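PDB 3LP5: putative cell surface hydrolase from Lactobacillus plantarum, which is probably a cell-surface hydrolase of the alpha/beta-hydrolase superfamily, its natural substrate unknown. Local coordinates for residues H99-L110 and H127-Y138. Numbering follows the deposited sequence.
Sequences HFYALGHSNGGL and HIDRLMTIASPY
Strands 99-105 and 127-134 run parallel, their axes 4.6 Å apart at closest approach and 42° apart in direction, with backbone hydrogen bonds from Phe100 N-His127 O through to Ser106 N-Ile134 O. With helix 107-118 they form a right-handed beta-alpha-beta crossover of the alpha/beta-hydrolase sheet, and the strand-helix turn has the GxSxG pattern of a nucleophile elbow, consistent with Ser106 as nucleophile. On the face covered by helix 107-118, Ile128 CB lies over the Phe100 ring, 4.0 Å from its centroid; chi1 of 68° puts CG between backbone N and carbonyl carbon, bringing Phe100 CZ to 3.5 Å from Ile128 CB. With an alanine for Phe100, Phe88 and Ile128 CB would probably lose their aromatic partner, opening a gap between strand 99-105 and helix 74-92. On the opposite face, under helix 217-231, the Arg130 guanidinium and Tyr101 ring planes are 17° apart, with Tyr101 CE1 over one guanidinium face; Arg130 NE donates a hydrogen bond to Leu231 O. Leu110 CD2 sits over one face of Tyr138, whose OH shares a 3.1 Å hydrogen bond with Thr133 OG1. Ser106 O accepts two hydrogen bonds: Gly109 N within the elbow, and Ser136 OG on an in-plane lone pair at 2.8 Å.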
ATOM      1  N   HIS A  99      -8.058  14.321  -3.466  1.00 14.86           N
ATOM      2  CA  HIS A  99      -8.495  12.940  -3.240  1.00 16.63           C
ATOM      3  C   HIS A  99      -7.350  12.071  -3.795  1.00 15.32           C
ATOM      4  O   HIS A  99      -6.719  12.484  -4.794  1.00 15.16           O
ATOM      5  CB  HIS A  99      -9.824  12.623  -4.003  1.00 18.12           C
ATOM      6  CG  HIS A  99     -11.065  13.071  -3.282  1.00 25.27           C
ATOM      7  ND1 HIS A  99     -11.673  14.295  -3.519  1.00 29.70           N
ATOM      8  CD2 HIS A  99     -11.820  12.458  -2.331  1.00 29.33           C
ATOM      9  CE1 HIS A  99     -12.740  14.416  -2.741  1.00 32.15           C
ATOM     10  NE2 HIS A  99     -12.856  13.312  -2.016  1.00 33.45           N
ATOM     11  N   PHE A 100      -7.043  10.930  -3.151  1.00 12.92           N
ATOM     12  CA  PHE A 100      -6.057   9.999  -3.716  1.00 12.47           C
ATOM     13  C   PHE A 100      -6.340   8.557  -3.256  1.00 12.02           C
ATOM     14  O   PHE A 100      -7.180   8.314  -2.371  1.00 12.64           O
ATOM     15  CB  PHE A 100      -4.594  10.414  -3.351  1.00 12.05           C
ATOM     16  CG  PHE A 100      -4.274  10.271  -1.890  1.00 12.50           C
ATOM     17  CD1 PHE A 100      -3.530   9.228  -1.439  1.00 12.24           C
ATOM     18  CD2 PHE A 100      -4.748  11.215  -0.960  1.00 15.86           C
ATOM     19  CE1 PHE A 100      -3.207   9.077  -0.078  1.00 13.47           C
ATOM     20  CE2 PHE A 100      -4.462  11.073   0.441  1.00 15.52           C
ATOM     21  CZ  PHE A 100      -3.689  10.017   0.883  1.00 13.08           C
ATOM     22  N   TYR A 101      -5.718   7.601  -3.935  1.00 10.41           N
ATOM     23  CA  TYR A 101      -5.714   6.217  -3.513  1.00 13.33           C
ATOM     24  C   TYR A 101      -4.279   5.782  -3.170  1.00 12.71           C
ATOM     25  O   TYR A 101      -3.272   6.271  -3.728  1.00 11.57           O
ATOM     26  CB  TYR A 101      -6.269   5.313  -4.609  1.00 14.72           C
ATOM     27  CG  TYR A 101      -7.453   5.917  -5.318  1.00 17.02           C
ATOM     28  CD1 TYR A 101      -8.714   5.746  -4.808  1.00 19.45           C
ATOM     29  CD2 TYR A 101      -7.287   6.755  -6.426  1.00 21.54           C
ATOM     30  CE1 TYR A 101      -9.801   6.284  -5.406  1.00 21.05           C
ATOM     31  CE2 TYR A 101      -8.395   7.335  -7.050  1.00 23.15           C
ATOM     32  CZ  TYR A 101      -9.658   7.083  -6.525  1.00 25.29           C
ATOM     33  OH  TYR A 101     -10.811   7.602  -7.091  1.00 26.07           O
ATOM     34  N   ALA A 102      -4.195   4.815  -2.285  1.00 13.16           N
ATOM     35  CA  ALA A 102      -2.884   4.391  -1.815  1.00 12.21           C
ATOM     36  C   ALA A 102      -2.713   2.895  -1.976  1.00 12.21           C
ATOM     37  O   ALA A 102      -3.640   2.131  -1.687  1.00 10.04           O
ATOM     38  CB  ALA A 102      -2.726   4.809  -0.353  1.00 10.81           C
ATOM     39  N   LEU A 103      -1.520   2.482  -2.468  1.00 11.86           N
ATOM     40  CA  LEU A 103      -1.134   1.099  -2.504  1.00 12.22           C
ATOM     41  C   LEU A 103       0.147   0.965  -1.685  1.00 11.90           C
ATOM     42  O   LEU A 103       1.124   1.684  -1.942  1.00 13.01           O
ATOM     43  CB  LEU A 103      -0.859   0.617  -3.932  1.00 11.69           C
ATOM     44  CG  LEU A 103      -0.402  -0.838  -4.084  1.00 13.60           C
ATOM     45  CD1 LEU A 103      -1.471  -1.850  -3.808  1.00 13.44           C
ATOM     46  CD2 LEU A 103       0.154  -1.179  -5.482  1.00 13.55           C
ATOM     47  N   GLY A 104       0.166   0.029  -0.742  1.00 11.99           N
ATOM     48  CA  GLY A 104       1.369  -0.267   0.068  1.00 12.09           C
ATOM     49  C   GLY A 104       1.767  -1.723  -0.087  1.00 14.46           C
ATOM     50  O   GLY A 104       0.998  -2.653   0.252  1.00 14.55           O
ATOM     51  N   HIS A 105       2.971  -1.962  -0.602  1.00 13.41           N
ATOM     52  CA  HIS A 105       3.418  -3.331  -0.744  1.00 13.82           C
ATOM     53  C   HIS A 105       4.345  -3.673   0.399  1.00 13.41           C
ATOM     54  O   HIS A 105       5.275  -2.930   0.704  1.00 12.25           O
ATOM     55  CB  HIS A 105       4.124  -3.554  -2.100  1.00 14.49           C
ATOM     56  CG  HIS A 105       4.605  -4.956  -2.286  1.00 20.44           C
ATOM     57  ND1 HIS A 105       5.840  -5.257  -2.808  1.00 23.71           N
ATOM     58  CD2 HIS A 105       4.020  -6.150  -1.993  1.00 26.97           C
ATOM     59  CE1 HIS A 105       6.006  -6.571  -2.833  1.00 29.00           C
ATOM     60  NE2 HIS A 105       4.914  -7.140  -2.342  1.00 30.53           N
ATOM     61  N   SER A 106       4.075  -4.796   1.058  1.00 13.68           N
ATOM     62  CA  SER A 106       4.986  -5.285   2.099  1.00 14.38           C
ATOM     63  C   SER A 106       5.098  -4.185   3.177  1.00 13.83           C
ATOM     64  O   SER A 106       4.078  -3.686   3.601  1.00 13.36           O
ATOM     65  CB  SER A 106       6.337  -5.681   1.455  1.00 15.84           C
ATOM     66  OG  SER A 106       7.330  -5.996   2.436  1.00 21.20           O
ATOM     67  N   ASN A 107       6.295  -3.772   3.598  1.00 14.40           N
ATOM     68  CA  ASN A 107       6.405  -2.676   4.587  1.00 13.81           C
ATOM     69  C   ASN A 107       5.738  -1.391   4.124  1.00 12.76           C
ATOM     70  O   ASN A 107       5.357  -0.533   4.924  1.00 12.52           O
ATOM     71  CB  ASN A 107       7.866  -2.371   4.848  1.00 14.23           C
ATOM     72  CG  ASN A 107       8.573  -3.460   5.654  1.00 18.51           C
ATOM     73  OD1 ASN A 107       7.960  -4.337   6.203  1.00 17.54           O
ATOM     74  ND2 ASN A 107       9.889  -3.398   5.684  1.00 23.60           N
ATOM     75  N   GLY A 108       5.576  -1.224   2.828  1.00 12.86           N
ATOM     76  CA  GLY A 108       4.865  -0.030   2.326  1.00 11.40           C
ATOM     77  C   GLY A 108       3.482   0.125   2.960  1.00 12.01           C
ATOM     78  O   GLY A 108       2.997   1.257   3.192  1.00 10.65           O
ATOM     79  N   GLY A 109       2.838  -0.997   3.284  1.00 10.20           N
ATOM     80  CA  GLY A 109       1.482  -0.921   3.884  1.00 11.14           C
ATOM     81  C   GLY A 109       1.542  -0.345   5.306  1.00 12.11           C
ATOM     82  O   GLY A 109       0.645   0.383   5.728  1.00 11.83           O
ATOM     83  N   LEU A 110       2.581  -0.735   6.069  1.00 12.10           N
ATOM     84  CA  LEU A 110       2.834  -0.170   7.399  1.00 12.26           C
ATOM     85  C   LEU A 110       3.229   1.308   7.350  1.00 11.62           C
ATOM     86  O   LEU A 110       2.765   2.167   8.187  1.00 12.61           O
ATOM     87  CB  LEU A 110       3.993  -0.944   8.108  1.00 12.15           C
ATOM     88  CG  LEU A 110       4.008  -2.470   8.010  1.00 13.66           C
ATOM     89  CD1 LEU A 110       5.039  -3.078   9.021  1.00 12.21           C
ATOM     90  CD2 LEU A 110       2.600  -2.991   8.279  1.00 13.18           C
ATOM     91  N   HIS A 127      -7.948  14.209   0.932  1.00 17.46           N
ATOM     92  CA  HIS A 127      -8.477  12.981   1.562  1.00 17.06           C
ATOM     93  C   HIS A 127      -8.125  11.687   0.811  1.00 16.29           C
ATOM     94  O   HIS A 127      -8.031  11.707  -0.406  1.00 14.77           O
ATOM     95  CB  HIS A 127      -9.981  13.098   1.738  1.00 19.21           C
ATOM     96  CG  HIS A 127     -10.386  14.350   2.453  1.00 25.45           C
ATOM     97  ND1 HIS A 127     -10.909  15.447   1.794  1.00 30.23           N
ATOM     98  CD2 HIS A 127     -10.266  14.716   3.755  1.00 28.58           C
ATOM     99  CE1 HIS A 127     -11.133  16.420   2.662  1.00 29.05           C
ATOM    100  NE2 HIS A 127     -10.743  16.006   3.857  1.00 31.41           N
ATOM    101  N   ILE A 128      -7.937  10.584   1.559  1.00 14.78           N
ATOM    102  CA  ILE A 128      -7.699   9.282   0.945  1.00 15.00           C
ATOM    103  C   ILE A 128      -9.054   8.614   0.777  1.00 15.77           C
ATOM    104  O   ILE A 128      -9.887   8.735   1.636  1.00 15.06           O
ATOM    105  CB  ILE A 128      -6.729   8.441   1.764  1.00 15.64           C
ATOM    106  CG1 ILE A 128      -6.384   7.123   1.041  1.00 13.36           C
ATOM    107  CG2 ILE A 128      -7.243   8.239   3.207  1.00 15.61           C
ATOM    108  CD1 ILE A 128      -5.473   6.328   1.794  1.00 15.91           C
ATOM    109  N   ASP A 129      -9.279   7.967  -0.353  1.00 15.18           N
ATOM    110  CA  ASP A 129     -10.554   7.285  -0.614  1.00 17.01           C
ATOM    111  C   ASP A 129     -10.427   5.787  -0.348  1.00 15.69           C
ATOM    112  O   ASP A 129     -11.329   5.146   0.256  1.00 14.10           O
ATOM    113  CB  ASP A 129     -10.982   7.458  -2.092  1.00 18.86           C
ATOM    114  CG  ASP A 129     -11.452   8.880  -2.429  1.00 25.81           C
ATOM    115  OD1 ASP A 129     -11.578   9.730  -1.504  1.00 33.39           O
ATOM    116  OD2 ASP A 129     -11.714   9.166  -3.634  1.00 30.20           O
ATOM    117  N   ARG A 130      -9.329   5.217  -0.840  1.00 14.14           N
ATOM    118  CA  ARG A 130      -9.092   3.772  -0.756  1.00 15.32           C
ATOM    119  C   ARG A 130      -7.609   3.466  -0.485  1.00 13.79           C
ATOM    120  O   ARG A 130      -6.748   4.166  -1.000  1.00 13.82           O
ATOM    121  CB  ARG A 130      -9.527   3.087  -2.039  1.00 14.68           C
ATOM    122  CG  ARG A 130     -11.041   3.207  -2.249  1.00 18.77           C
ATOM    123  CD  ARG A 130     -11.585   2.227  -3.329  1.00 18.91           C
ATOM    124  NE  ARG A 130     -11.081   2.685  -4.617  1.00 25.25           N
ATOM    125  CZ  ARG A 130     -11.788   3.423  -5.470  1.00 22.99           C
ATOM    126  NH1 ARG A 130     -13.014   3.775  -5.153  1.00 24.26           N
ATOM    127  NH2 ARG A 130     -11.254   3.808  -6.624  1.00 19.70           N
ATOM    128  N   LEU A 131      -7.370   2.483   0.385  1.00 12.52           N
ATOM    129  CA  LEU A 131      -6.058   1.875   0.705  1.00 11.61           C
ATOM    130  C   LEU A 131      -6.033   0.363   0.441  1.00 11.98           C
ATOM    131  O   LEU A 131      -6.896  -0.386   0.916  1.00 13.46           O
ATOM    132  CB  LEU A 131      -5.696   2.131   2.188  1.00 11.32           C
ATOM    133  CG  LEU A 131      -4.405   1.436   2.692  1.00 13.34           C
ATOM    134  CD1 LEU A 131      -3.122   1.936   1.936  1.00 12.16           C
ATOM    135  CD2 LEU A 131      -4.382   1.629   4.228  1.00 11.40           C
ATOM    136  N   MET A 132      -5.096  -0.099  -0.353  1.00 11.29           N
ATOM    137  CA  MET A 132      -4.838  -1.550  -0.446  1.00 11.51           C
ATOM    138  C   MET A 132      -3.419  -1.823   0.072  1.00 12.63           C
ATOM    139  O   MET A 132      -2.438  -1.139  -0.305  1.00 12.98           O
ATOM    140  CB  MET A 132      -5.046  -2.077  -1.884  1.00 12.07           C
ATOM    141  CG  MET A 132      -4.531  -3.530  -2.222  1.00 12.59           C
ATOM    142  SD  MET A 132      -4.986  -4.075  -3.931  1.00  5.84           S
ATOM    143  CE  MET A 132      -6.703  -4.391  -3.656  1.00 12.44           C
ATOM    144  N   THR A 133      -3.310  -2.838   0.916  1.00 12.34           N
ATOM    145  CA  THR A 133      -2.008  -3.284   1.373  1.00 13.88           C
ATOM    146  C   THR A 133      -1.772  -4.713   0.928  1.00 13.55           C
ATOM    147  O   THR A 133      -2.749  -5.507   0.795  1.00 14.25           O
ATOM    148  CB  THR A 133      -1.815  -3.115   2.910  1.00 13.64           C
ATOM    149  OG1 THR A 133      -2.632  -4.035   3.617  1.00 16.44           O
ATOM    150  CG2 THR A 133      -2.186  -1.652   3.360  1.00 12.88           C
ATOM    151  N   ILE A 134      -0.516  -5.029   0.652  1.00 11.80           N
ATOM    152  CA  ILE A 134      -0.192  -6.372   0.155  1.00 12.21           C
ATOM    153  C   ILE A 134       0.795  -7.017   1.090  1.00 12.28           C
ATOM    154  O   ILE A 134       1.953  -6.580   1.168  1.00 13.03           O
ATOM    155  CB  ILE A 134       0.374  -6.366  -1.265  1.00 13.30           C
ATOM    156  CG1 ILE A 134      -0.626  -5.705  -2.245  1.00 16.70           C
ATOM    157  CG2 ILE A 134       0.574  -7.785  -1.759  1.00 12.32           C
ATOM    158  CD1 ILE A 134       0.090  -5.108  -3.447  1.00 20.26           C
ATOM    159  N   ALA A 135       0.370  -8.085   1.767  1.00 11.38           N
ATOM    160  CA  ALA A 135       1.284  -8.799   2.680  1.00 12.57           C
ATOM    161  C   ALA A 135       2.073  -7.900   3.629  1.00 13.02           C
ATOM    162  O   ALA A 135       3.309  -8.005   3.761  1.00 14.31           O
ATOM    163  CB  ALA A 135       2.233  -9.732   1.860  1.00 14.14           C
ATOM    164  N   SER A 136       1.369  -7.008   4.328  1.00 12.89           N
ATOM    165  CA  SER A 136       2.074  -6.045   5.180  1.00 11.79           C
ATOM    166  C   SER A 136       2.190  -6.652   6.567  1.00 11.21           C
ATOM    167  O   SER A 136       1.186  -7.089   7.141  1.00 13.49           O
ATOM    168  CB  SER A 136       1.332  -4.713   5.217  1.00 12.04           C
ATOM    169  OG  SER A 136       1.323  -4.092   3.916  1.00 14.06           O
ATOM    170  N   PRO A 137       3.422  -6.718   7.111  1.00 11.04           N
ATOM    171  CA  PRO A 137       3.623  -7.369   8.370  1.00 10.41           C
ATOM    172  C   PRO A 137       3.270  -6.517   9.611  1.00 11.07           C
ATOM    173  O   PRO A 137       4.163  -6.001  10.314  1.00 11.17           O
ATOM    174  CB  PRO A 137       5.108  -7.743   8.310  1.00 11.42           C
ATOM    175  CG  PRO A 137       5.742  -6.631   7.524  1.00 10.48           C
ATOM    176  CD  PRO A 137       4.700  -6.236   6.514  1.00 10.81           C
ATOM    177  N   TYR A 138       1.972  -6.434   9.930  1.00 10.70           N
ATOM    178  CA  TYR A 138       1.518  -5.571  11.038  1.00 10.89           C
ATOM    179  C   TYR A 138       2.094  -5.916  12.408  1.00 12.34           C
ATOM    180  O   TYR A 138       2.122  -5.049  13.262  1.00 13.60           O
ATOM    181  CB  TYR A 138      -0.011  -5.537  11.083  1.00 11.81           C
ATOM    182  CG  TYR A 138      -0.592  -4.824   9.848  1.00 11.46           C
ATOM    183  CD1 TYR A 138      -0.623  -3.435   9.792  1.00 14.11           C
ATOM    184  CD2 TYR A 138      -1.074  -5.549   8.757  1.00 13.80           C
ATOM    185  CE1 TYR A 138      -1.122  -2.764   8.661  1.00 15.09           C
ATOM    186  CE2 TYR A 138      -1.652  -4.879   7.610  1.00 12.86           C
ATOM    187  CZ  TYR A 138      -1.598  -3.497   7.570  1.00 17.25           C
ATOM    188  OH  TYR A 138      -2.121  -2.832   6.451  1.00 20.75           O
TER
HETATM  189  O   HOH W   1       5.579  -8.694   2.584  1.00 25.48           O